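Local coordinates for antifreeze protein (Leucosporidium, PDB 3UYU) that binds to the surface of ice crystals and inhibits their growth, conferring freeze tolerance on an Arctic yeast with only low thermal hysteresis activity, at residues 6-11 and 186-191; 12-17 and 81-86; 85-90 and 206-211; 195-200 and 218-223. The protein carries 2 engineered substitutions. All blocks are in the same frame, centred on the assembly; numbering follows the deposited sequence.

Overall arrangement
Contacts 1, 2 and 3 gather round helix 76-96 on one flank of the right-handed beta-helix, their centres 6 to 9 Å apart; contact 4 lies about 15 to 17 Å, centre to centre, from each of them, inside the coil. Contacts 2 and 3 share Ala-85 and Asn-86 of the helix and use neighbouring strands, 16-18 and 202-209, while contact 1 brings the N-terminal loop to strand 188-191, also beside 202-209. Burial and chemistry vary accordingly. Contacts 2 and 4 are buried and apolar, contact 1 is apolar but only partly buried, and contact 3, also partly buried, adds a carboxylate-amide stack to an apolar contact. No hydrogen bond crosses any of the four.

Contact 1: 6-11 and 186-191; sequences VELGVA and EGVLLA
Val-6 and Leu-190 point their side chains at one another and meet tip to tip, with Val-6 CG1 4.1 Å from Leu-190 CD1. The valine methyl that makes the contact lies opposite the backbone nitrogen (chi1 175°). Beside this pair, Leu-8 and Val-188 make a second apolar contact, where Leu-8 CD2 comes within 4.2 Å of Val-188 CG1. Both distances are those of methyl groups in van der Waals contact, and no hydrogen bond links the segments. The backbones stay well apart: even the nearest CA atoms, those of Val-6 and Val-188, are separated by 9.4 Å, so side chains alone bridge the gap. The loop has its own polar bracing. Gly-9 N donates to Glu-7 OE2 over 3.0 Å at an angle of 161°, reaching the carboxylate on its anti side and 22° out of its plane, and Ala-11 N bonds to Leu-8 O in the 3-10 turn. Val-6 also packs on Ala-90 and Gln-93 of helix 76-96, and Leu-190 on Leu-208 of the neighbouring strand. Val-188 and Leu-190 face the loop, whereas the intervening Leu-189 packs on Phe-171 and Val-173. This is the ordinary alternation of a beta-strand; in this right-handed beta-helix it gives strand 188-191 an apolar outer flank, covered by the N-terminal loop and the long helix.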
loop_
_atom_site.group_PDB
_atom_site.type_symbol
_atom_site.label_atom_id
_atom_site.label_comp_id
_atom_site.label_asym_id
_atom_site.label_seq_id
_atom_site.Cartn_x
_atom_site.Cartn_y
_atom_site.Cartn_z
ATOM N N VAL A 6 -1.432 13.301 -7.185
ATOM C CA VAL A 6 -2.249 12.285 -6.488
ATOM C C VAL A 6 -1.462 10.978 -6.329
ATOM O O VAL A 6 -1.053 10.338 -7.329
ATOM C CB VAL A 6 -3.553 12.034 -7.295
ATOM C CG1 VAL A 6 -4.382 10.896 -6.659
ATOM C CG2 VAL A 6 -4.372 13.328 -7.378
ATOM N N GLU A 7 -1.292 10.540 -5.074
ATOM C CA GLU A 7 -0.461 9.417 -4.751
ATOM C C GLU A 7 -1.238 8.123 -4.965
ATOM O O GLU A 7 -2.300 7.892 -4.361
ATOM C CB GLU A 7 0.001 9.535 -3.263
ATOM C CG GLU A 7 0.740 8.338 -2.778
ATOM C CD GLU A 7 1.976 8.044 -3.660
ATOM O OE1 GLU A 7 2.736 9.031 -3.900
ATOM O OE2 GLU A 7 2.190 6.893 -4.154
ATOM N N LEU A 8 -0.713 7.291 -5.849
ATOM C CA LEU A 8 -1.447 6.050 -6.236
ATOM C C LEU A 8 -1.046 4.793 -5.459
ATOM O O LEU A 8 -1.765 3.795 -5.531
ATOM C CB LEU A 8 -1.287 5.770 -7.751
ATOM C CG LEU A 8 -1.677 6.942 -8.630
ATOM C CD1 LEU A 8 -1.307 6.481 -10.100
ATOM C CD2 LEU A 8 -3.166 7.244 -8.530
ATOM N N GLY A 9 0.118 4.800 -4.754
ATOM C CA GLY A 9 0.475 3.580 -4.063
ATOM C C GLY A 9 0.667 2.427 -5.016
ATOM O O GLY A 9 1.219 2.587 -6.184
ATOM N N VAL A 10 0.136 1.277 -4.637
ATOM C CA VAL A 10 0.335 0.100 -5.373
ATOM C C VAL A 10 -0.467 0.193 -6.696
ATOM O O VAL A 10 -0.198 -0.573 -7.616
ATOM C CB VAL A 10 -0.147 -1.148 -4.521
ATOM C CG1 VAL A 10 -0.027 -2.453 -5.305
ATOM C CG2 VAL A 10 0.802 -1.275 -3.288
ATOM N N ALA A 11 -1.440 1.110 -6.768
ATOM C CA ALA A 11 -2.231 1.198 -7.963
ATOM C C ALA A 11 -1.406 1.744 -9.142
ATOM O O ALA A 11 -1.834 1.594 -10.295
ATOM C CB ALA A 11 -3.477 2.041 -7.737
ATOM N N GLU A 186 -5.372 11.068 -22.326
ATOM C CA GLU A 186 -4.087 11.122 -21.571
ATOM C C GLU A 186 -4.420 11.365 -20.076
ATOM O O GLU A 186 -5.090 12.333 -19.755
ATOM C CB GLU A 186 -3.218 12.319 -22.018
ATOM C CG GLU A 186 -2.679 12.189 -23.415
ATOM C CD GLU A 186 -1.393 11.349 -23.518
ATOM O OE1 GLU A 186 -0.563 11.413 -22.612
ATOM O OE2 GLU A 186 -1.218 10.640 -24.550
ATOM N N GLY A 187 -3.861 10.521 -19.214
ATOM C CA GLY A 187 -4.021 10.792 -17.766
ATOM C C GLY A 187 -4.449 9.553 -16.998
ATOM O O GLY A 187 -4.696 8.463 -17.538
ATOM N N VAL A 188 -4.535 9.773 -15.676
ATOM C CA VAL A 188 -5.051 8.787 -14.725
ATOM C C VAL A 188 -6.550 8.969 -14.524
ATOM O O VAL A 188 -6.998 10.063 -14.148
ATOM C CB VAL A 188 -4.297 8.918 -13.380
ATOM C CG1 VAL A 188 -4.846 7.896 -12.373
ATOM C CG2 VAL A 188 -2.845 8.674 -13.552
ATOM N N LEU A 189 -7.357 7.968 -14.855
ATOM C CA LEU A 189 -8.804 8.022 -14.607
ATOM C C LEU A 189 -9.158 7.355 -13.284
ATOM O O LEU A 189 -8.874 6.174 -13.141
ATOM C CB LEU A 189 -9.476 7.275 -15.747
ATOM C CG LEU A 189 -10.865 7.584 -16.207
ATOM C CD1 LEU A 189 -11.194 9.133 -16.263
ATOM C CD2 LEU A 189 -10.905 6.983 -17.634
ATOM N N LEU A 190 -9.640 8.165 -12.322
ATOM C CA LEU A 190 -10.095 7.640 -11.001
ATOM C C LEU A 190 -11.623 7.747 -11.078
ATOM O O LEU A 190 -12.221 8.815 -10.785
ATOM C CB LEU A 190 -9.530 8.496 -9.865
ATOM C CG LEU A 190 -7.985 8.463 -9.717
ATOM C CD1 LEU A 190 -7.497 9.739 -8.985
ATOM C CD2 LEU A 190 -7.664 7.304 -8.954
ATOM N N ALA A 191 -12.234 6.629 -11.484
ATOM C CA ALA A 191 -13.697 6.532 -11.731
ATOM C C ALA A 191 -14.434 5.858 -10.595
ATOM O O ALA A 191 -14.013 4.808 -10.130
ATOM C CB ALA A 191 -13.932 5.731 -12.985
#

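Contact 2: 12-17 and 81-86; sequences SNFAIL and AAAVAN
Leu-17, on strand 16-18, and Val-84, on helix 76-96, form the closest backbone approach of the two segments, their CA atoms 7.2 Å apart. Leu-17 has CG opposite its backbone nitrogen (chi1 -174°), and its CD2 methyl reaches the helix backbone itself, lying 3.5 Å from Ala-83 C. The same methyl touches Ala-83 CB at 3.7 Å, and Leu-17 CD2 meets Val-84 CG2 at 4.0 Å where the leucine and valine side chains pass at a slant. Ala-83 CB meets two partners, for it also approaches Phe-14 CE1 to 3.5 Å, coming at the ring obliquely. The other leucine methyl, Leu-17 CD1, sits over the centre of the Phe-14 ring, 3.9 Å above its plane. CD1 thus covers one ring face and also grazes Val-84 CG2, while CD2 lies against the helix backbone at Ala-83. Polar backbone groups are bonded elsewhere: Phe-14 O accepts from Arg-206 NH1, and Leu-17 pairs with Val-207 and Ser-209 of the adjacent strand. On the helix, Ala-82 packs against Val-10 of the second subunit, placing this region beside the dimer interface. With methyls, an aromatic ring and no bridging hydrogen bond, the hold between these two segments is consistent with close apolar fit and exclusion of water.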
loop_
_atom_site.group_PDB
_atom_site.type_symbol
_atom_site.label_atom_id
_atom_site.label_comp_id
_atom_site.label_asym_id
_atom_site.label_seq_id
_atom_site.Cartn_x
_atom_site.Cartn_y
_atom_site.Cartn_z
ATOM N N SER A 12 -0.244 2.308 -8.892
ATOM C CA SER A 12 0.634 2.693 -10.010
ATOM C C SER A 12 1.264 1.460 -10.663
ATOM O O SER A 12 1.985 1.639 -11.659
ATOM C CB SER A 12 1.721 3.710 -9.571
ATOM O OG SER A 12 2.653 3.079 -8.802
ATOM N N ASN A 13 0.972 0.245 -10.192
ATOM C CA ASN A 13 1.509 -0.948 -10.848
ATOM C C ASN A 13 0.509 -1.549 -11.812
ATOM O O ASN A 13 0.719 -2.695 -12.291
ATOM C CB ASN A 13 1.873 -2.023 -9.793
ATOM C CG ASN A 13 2.918 -1.507 -8.770
ATOM O OD1 ASN A 13 3.536 -0.414 -8.935
ATOM N ND2 ASN A 13 3.103 -2.264 -7.702
ATOM N N PHE A 14 -0.586 -0.814 -12.064
ATOM C CA PHE A 14 -1.676 -1.357 -12.931
ATOM C C PHE A 14 -2.019 -0.392 -14.056
ATOM O O PHE A 14 -2.260 0.822 -13.852
ATOM C CB PHE A 14 -2.977 -1.651 -12.101
ATOM C CG PHE A 14 -2.865 -2.834 -11.185
ATOM C CD1 PHE A 14 -2.233 -2.715 -9.921
ATOM C CD2 PHE A 14 -3.327 -4.097 -11.599
ATOM C CE1 PHE A 14 -2.070 -3.826 -9.116
ATOM C CE2 PHE A 14 -3.181 -5.195 -10.798
ATOM C CZ PHE A 14 -2.493 -5.062 -9.518
ATOM N N ALA A 15 -2.178 -1.008 -15.231
ATOM C CA ALA A 15 -2.872 -0.284 -16.300
ATOM C C ALA A 15 -4.367 -0.127 -16.130
ATOM O O ALA A 15 -4.917 0.909 -16.444
ATOM C CB ALA A 15 -2.566 -0.982 -17.648
ATOM N N ILE A 16 -5.006 -1.195 -15.643
ATOM C CA ILE A 16 -6.437 -1.187 -15.388
ATOM C C ILE A 16 -6.650 -1.945 -14.061
ATOM O O ILE A 16 -6.090 -3.040 -13.885
ATOM C CB ILE A 16 -7.202 -1.950 -16.517
ATOM C CG1 ILE A 16 -6.937 -1.311 -17.876
ATOM C CG2 ILE A 16 -8.697 -1.840 -16.273
ATOM C CD1 ILE A 16 -7.639 -2.062 -19.021
ATOM N N LEU A 17 -7.390 -1.327 -13.154
ATOM C CA LEU A 17 -7.775 -1.963 -11.899
ATOM C C LEU A 17 -9.235 -1.694 -11.665
ATOM O O LEU A 17 -9.659 -0.581 -11.794
ATOM C CB LEU A 17 -6.932 -1.393 -10.733
ATOM C CG LEU A 17 -7.120 -2.077 -9.356
ATOM C CD1 LEU A 17 -6.546 -3.494 -9.350
ATOM C CD2 LEU A 17 -6.362 -1.243 -8.326
ATOM N N ALA A 81 -5.770 -6.377 -2.822
ATOM C CA ALA A 81 -6.425 -5.585 -1.802
ATOM C C ALA A 81 -5.746 -4.266 -1.537
ATOM O O ALA A 81 -6.447 -3.237 -1.389
ATOM C CB ALA A 81 -6.565 -6.439 -0.476
ATOM N N ALA A 82 -4.414 -4.295 -1.541
ATOM C CA ALA A 82 -3.654 -3.079 -1.324
ATOM C C ALA A 82 -3.802 -2.155 -2.541
ATOM O O ALA A 82 -3.994 -0.953 -2.388
ATOM C CB ALA A 82 -2.194 -3.383 -1.080
ATOM N N ALA A 83 -3.755 -2.728 -3.749
ATOM C CA ALA A 83 -3.928 -1.869 -4.962
ATOM C C ALA A 83 -5.284 -1.168 -4.997
ATOM O O ALA A 83 -5.360 0.058 -5.213
ATOM C CB ALA A 83 -3.768 -2.745 -6.233
ATOM N N VAL A 84 -6.367 -1.916 -4.679
ATOM C CA VAL A 84 -7.732 -1.328 -4.682
ATOM C C VAL A 84 -7.883 -0.311 -3.512
ATOM O O VAL A 84 -8.367 0.803 -3.708
ATOM C CB VAL A 84 -8.754 -2.477 -4.553
ATOM C CG1 VAL A 84 -10.152 -1.977 -4.176
ATOM C CG2 VAL A 84 -8.800 -3.201 -5.885
ATOM N N ALA A 85 -7.353 -0.655 -2.310
ATOM C CA ALA A 85 -7.457 0.325 -1.197
ATOM C C ALA A 85 -6.723 1.611 -1.536
ATOM O O ALA A 85 -7.197 2.682 -1.288
ATOM C CB ALA A 85 -6.877 -0.249 0.093
ATOM N N ASN A 86 -5.517 1.456 -2.085
ATOM C CA ASN A 86 -4.734 2.606 -2.487
ATOM C C ASN A 86 -5.429 3.476 -3.609
ATOM O O ASN A 86 -5.384 4.722 -3.541
ATOM C CB ASN A 86 -3.345 2.170 -2.924
ATOM C CG ASN A 86 -2.428 1.739 -1.767
ATOM O OD1 ASN A 86 -2.803 1.799 -0.532
ATOM N ND2 ASN A 86 -1.287 1.301 -2.108
#

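Contact 3: 85-90 and 206-211; sequences ANAETA and RVLSQT
The Glu-88 carboxylate and the Gln-210 amide lie stacked, their planes 28° apart. Glu-88 OE2 is laid against the amide, 3.6 Å from Gln-210 CD and 3.7 Å from Gln-210 NE2, with no hydrogen bond between the groups. The other carboxylate oxygen, OE1, is engaged in a salt bridge with Lys-19, which probably fixes the rotation of the group. Glu-88 reaches its neighbour through a bend at chi2 (95°), while Gln-210 runs extended beyond CG. A bound glycerol, probably from the crystallisation liquor, lies close to the carboxylate. Helix 76-96 lies alongside the right-handed beta-helix, and this contact joins it to strand 202-209 and the turn that follows. Deeper in, Ala-87 CB faces Leu-208 CD1 across 4.3 Å, an apolar contact where the nearest CA atoms, again of Ala-87 and Leu-208, stand 6.7 Å apart. Leu-208 also packs on Leu-17 of the neighbouring strand 16-18. The turn that carries Gln-210 is an ST turn: Thr-211 N donates to Ser-209 OG over 2.9 Å at 155°, and the same hydroxyl bonds Arg-193 O.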
loop_
_atom_site.group_PDB
_atom_site.type_symbol
_atom_site.label_atom_id
_atom_site.label_comp_id
_atom_site.label_asym_id
_atom_site.label_seq_id
_atom_site.Cartn_x
_atom_site.Cartn_y
_atom_site.Cartn_z
ATOM N N ALA A 85 -7.353 -0.655 -2.310
ATOM C CA ALA A 85 -7.457 0.325 -1.197
ATOM C C ALA A 85 -6.723 1.611 -1.536
ATOM O O ALA A 85 -7.197 2.682 -1.288
ATOM C CB ALA A 85 -6.877 -0.249 0.093
ATOM N N ASN A 86 -5.517 1.456 -2.085
ATOM C CA ASN A 86 -4.734 2.606 -2.487
ATOM C C ASN A 86 -5.429 3.476 -3.609
ATOM O O ASN A 86 -5.384 4.722 -3.541
ATOM C CB ASN A 86 -3.345 2.170 -2.924
ATOM C CG ASN A 86 -2.428 1.739 -1.767
ATOM O OD1 ASN A 86 -2.803 1.799 -0.532
ATOM N ND2 ASN A 86 -1.287 1.301 -2.108
ATOM N N ALA A 87 -6.089 2.784 -4.545
ATOM C CA ALA A 87 -6.824 3.478 -5.584
ATOM C C ALA A 87 -8.003 4.240 -5.008
ATOM O O ALA A 87 -8.257 5.387 -5.429
ATOM C CB ALA A 87 -7.247 2.506 -6.677
ATOM N N GLU A 88 -8.671 3.725 -3.967
ATOM C CA GLU A 88 -9.773 4.456 -3.286
ATOM C C GLU A 88 -9.215 5.701 -2.545
ATOM O O GLU A 88 -9.845 6.785 -2.532
ATOM C CB GLU A 88 -10.438 3.524 -2.238
ATOM C CG GLU A 88 -11.855 3.277 -2.220
ATOM C CD GLU A 88 -12.042 2.023 -2.994
ATOM O OE1 GLU A 88 -12.601 0.975 -2.528
ATOM O OE2 GLU A 88 -11.514 2.107 -4.098
ATOM N N THR A 89 -8.056 5.534 -1.866
ATOM C CA THR A 89 -7.436 6.639 -1.155
ATOM C C THR A 89 -7.101 7.758 -2.189
ATOM O O THR A 89 -7.323 8.911 -1.923
ATOM C CB THR A 89 -6.192 6.127 -0.422
ATOM O OG1 THR A 89 -6.658 5.207 0.584
ATOM C CG2 THR A 89 -5.372 7.293 0.167
ATOM N N ALA A 90 -6.592 7.387 -3.353
ATOM C CA ALA A 90 -6.343 8.357 -4.437
ATOM C C ALA A 90 -7.581 9.068 -4.932
ATOM O O ALA A 90 -7.560 10.296 -5.100
ATOM C CB ALA A 90 -5.590 7.674 -5.609
ATOM N N ARG A 206 -3.700 5.341 -16.890
ATOM C CA ARG A 206 -4.275 4.196 -16.239
ATOM C C ARG A 206 -5.775 4.412 -16.018
ATOM O O ARG A 206 -6.246 5.551 -15.988
ATOM C CB ARG A 206 -3.686 4.052 -14.819
ATOM C CG ARG A 206 -2.243 4.084 -14.736
ATOM C CD ARG A 206 -2.063 4.197 -13.157
ATOM N NE ARG A 206 -0.735 4.633 -13.122
ATOM C CZ ARG A 206 0.274 3.838 -13.397
ATOM N NH1 ARG A 206 0.072 2.526 -13.703
ATOM N NH2 ARG A 206 1.505 4.300 -13.383
ATOM N N VAL A 207 -6.487 3.286 -15.839
ATOM C CA VAL A 207 -7.919 3.273 -15.567
ATOM C C VAL A 207 -8.180 2.565 -14.221
ATOM O O VAL A 207 -7.887 1.399 -14.091
ATOM C CB VAL A 207 -8.716 2.597 -16.696
ATOM C CG1 VAL A 207 -10.219 2.646 -16.416
ATOM C CG2 VAL A 207 -8.409 3.318 -18.048
ATOM N N LEU A 208 -8.713 3.330 -13.283
ATOM C CA LEU A 208 -8.916 2.819 -11.897
ATOM C C LEU A 208 -10.387 2.990 -11.622
ATOM O O LEU A 208 -10.811 4.093 -11.415
ATOM C CB LEU A 208 -8.037 3.594 -10.921
ATOM C CG LEU A 208 -6.492 3.626 -11.272
ATOM C CD1 LEU A 208 -5.717 4.423 -10.255
ATOM C CD2 LEU A 208 -5.888 2.233 -11.213
ATOM N N SER A 209 -11.164 1.890 -11.604
ATOM C CA SER A 209 -12.609 2.058 -11.416
ATOM C C SER A 209 -13.125 1.324 -10.189
ATOM O O SER A 209 -12.733 0.162 -9.988
ATOM C CB SER A 209 -13.332 1.450 -12.635
ATOM O OG SER A 209 -14.742 1.345 -12.341
ATOM N N GLN A 210 -14.038 1.958 -9.445
ATOM C CA GLN A 210 -14.739 1.263 -8.302
ATOM C C GLN A 210 -15.865 0.318 -8.689
ATOM O O GLN A 210 -16.458 -0.394 -7.821
ATOM C CB GLN A 210 -15.239 2.287 -7.323
ATOM C CG GLN A 210 -14.013 2.936 -6.648
ATOM C CD GLN A 210 -14.305 3.945 -5.541
ATOM O OE1 GLN A 210 -15.302 3.841 -4.807
ATOM N NE2 GLN A 210 -13.425 4.931 -5.419
ATOM N N THR A 211 -16.103 0.207 -9.992
ATOM C CA THR A 211 -17.030 -0.846 -10.501
ATOM C C THR A 211 -16.381 -1.570 -11.655
ATOM O O THR A 211 -15.481 -2.341 -11.455
ATOM C CB THR A 211 -18.486 -0.287 -10.784
ATOM O OG1 THR A 211 -18.479 0.667 -11.847
ATOM C CG2 THR A 211 -19.093 0.396 -9.607
#

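Contact 4: 195-200 and 218-223; sequences VTLQTG and ATVNSP
Leu-197 begins its contact with Ala-218 at the first side-chain atom, Leu-197 CB lying 3.7 Å from Ala-218 CB. From there CG is set opposite the carbonyl carbon (chi1 -64°), which carries the branch over the alanine towards the next coil. At the tip, Leu-197 CD1 rests 3.8 Å from Val-220 CG2 while staying 4.1 Å from Ala-218 CB, so a single methyl spans two residues two places apart along the chain. Leu-197 CD1 also lies 4.3 Å from Thr-219 O, on the residue between them in sequence. The leucine and Val-220 side chains cross at about a right angle. In this right-handed beta-helix, strands 195-197 and 219-221 belong to different faces, and Leu-197 joins them from the inside of the coil, where it packs also on Val-179 and Leu-215 of the strands flanking its own. Those strands form the face that carries Ala-214, inferred to be an ice-binding position, whose side chain is about 7 Å from that of Leu-197. The backbone nitrogen of Ala-218 is hydrogen-bonded to Ser-28 OG, and Ala-218 CB lies 4.0 Å from Leu-197 O. The Thr-219 side chain packs on Ser-202 of strand 202-209, while Ser-222 OG bonds Leu-31 O.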
loop_
_atom_site.group_PDB
_atom_site.type_symbol
_atom_site.label_atom_id
_atom_site.label_comp_id
_atom_site.label_asym_id
_atom_site.label_seq_id
_atom_site.Cartn_x
_atom_site.Cartn_y
_atom_site.Cartn_z
ATOM N N VAL A 195 -16.484 2.595 -16.533
ATOM C CA VAL A 195 -15.656 3.213 -17.627
ATOM C C VAL A 195 -15.764 2.340 -18.854
ATOM O O VAL A 195 -15.518 1.116 -18.794
ATOM C CB VAL A 195 -14.163 3.287 -17.218
ATOM C CG1 VAL A 195 -13.308 3.957 -18.353
ATOM C CG2 VAL A 195 -13.981 4.094 -15.944
ATOM N N THR A 196 -16.100 2.975 -20.001
ATOM C CA THR A 196 -16.114 2.279 -21.299
ATOM C C THR A 196 -15.151 2.965 -22.238
ATOM O O THR A 196 -15.288 4.179 -22.420
ATOM C CB THR A 196 -17.505 2.408 -21.924
ATOM O OG1 THR A 196 -18.451 1.826 -21.001
ATOM C CG2 THR A 196 -17.610 1.635 -23.272
ATOM N N LEU A 197 -14.241 2.178 -22.785
ATOM C CA LEU A 197 -13.365 2.700 -23.825
ATOM C C LEU A 197 -13.952 2.157 -25.126
ATOM O O LEU A 197 -13.822 0.963 -25.388
ATOM C CB LEU A 197 -11.887 2.300 -23.651
ATOM C CG LEU A 197 -11.157 2.837 -22.387
ATOM C CD1 LEU A 197 -9.643 2.650 -22.707
ATOM C CD2 LEU A 197 -11.523 4.136 -21.746
ATOM N N GLN A 198 -14.616 3.028 -25.871
ATOM C CA GLN A 198 -15.324 2.566 -27.078
ATOM C C GLN A 198 -14.365 2.209 -28.225
ATOM O O GLN A 198 -13.186 2.580 -28.267
ATOM C CB GLN A 198 -16.440 3.544 -27.510
ATOM C CG GLN A 198 -17.581 3.804 -26.415
ATOM C CD GLN A 198 -18.689 4.736 -26.850
ATOM O OE1 GLN A 198 -18.476 5.722 -27.537
ATOM N NE2 GLN A 198 -19.895 4.451 -26.409
ATOM N N THR A 199 -14.947 1.512 -29.198
ATOM C CA THR A 199 -14.188 0.896 -30.276
ATOM C C THR A 199 -13.056 1.725 -30.856
ATOM O O THR A 199 -13.242 2.867 -31.353
ATOM C CB THR A 199 -15.073 0.130 -31.320
ATOM O OG1 THR A 199 -14.512 0.048 -32.623
ATOM C CG2 THR A 199 -16.522 0.243 -31.070
ATOM N N GLY A 200 -11.875 1.128 -30.674
ATOM C CA GLY A 200 -10.573 1.643 -31.221
ATOM C C GLY A 200 -10.069 2.931 -30.551
ATOM O O GLY A 200 -9.182 3.622 -31.098
ATOM N N ALA A 218 -9.670 -1.734 -27.607
ATOM C CA ALA A 218 -9.133 -0.462 -27.053
ATOM C C ALA A 218 -7.691 -0.648 -26.615
ATOM O O ALA A 218 -7.258 -1.771 -26.267
ATOM C CB ALA A 218 -9.942 -0.005 -25.870
ATOM N N THR A 219 -6.937 0.450 -26.639
ATOM C CA THR A 219 -5.533 0.449 -26.275
ATOM C C THR A 219 -5.345 1.244 -24.986
ATOM O O THR A 219 -5.910 2.342 -24.852
ATOM C CB THR A 219 -4.780 1.140 -27.390
ATOM O OG1 THR A 219 -4.832 0.253 -28.548
ATOM C CG2 THR A 219 -3.365 1.456 -27.022
ATOM N N VAL A 220 -4.589 0.641 -24.054
ATOM C CA VAL A 220 -4.177 1.350 -22.827
ATOM C C VAL A 220 -2.690 1.160 -22.637
ATOM O O VAL A 220 -2.246 0.021 -22.524
ATOM C CB VAL A 220 -4.913 0.798 -21.558
ATOM C CG1 VAL A 220 -4.354 1.564 -20.306
ATOM C CG2 VAL A 220 -6.394 1.030 -21.698
ATOM N N ASN A 221 -1.908 2.264 -22.666
ATOM C CA ASN A 221 -0.462 2.165 -22.425
ATOM C C ASN A 221 -0.158 2.848 -21.126
ATOM O O ASN A 221 -0.294 4.062 -20.999
ATOM C CB ASN A 221 0.347 2.848 -23.585
ATOM C CG ASN A 221 0.125 2.164 -24.918
ATOM O OD1 ASN A 221 0.110 2.861 -25.984
ATOM N ND2 ASN A 221 -0.029 0.867 -24.924
ATOM N N SER A 222 0.267 2.022 -20.126
ATOM C CA SER A 222 0.591 2.569 -18.770
ATOM C C SER A 222 2.112 2.699 -18.659
ATOM O O SER A 222 2.844 2.031 -19.369
ATOM C CB SER A 222 -0.063 1.665 -17.669
ATOM O OG SER A 222 0.670 0.441 -17.604
ATOM N N PRO A 223 2.602 3.586 -17.778
ATOM C CA PRO A 223 4.050 3.721 -17.463
ATOM C C PRO A 223 4.712 2.401 -16.985
ATOM O O PRO A 223 4.111 1.537 -16.305
ATOM C CB PRO A 223 4.028 4.745 -16.317
ATOM C CG PRO A 223 2.805 5.569 -16.599
ATOM C CD PRO A 223 1.769 4.496 -16.992
#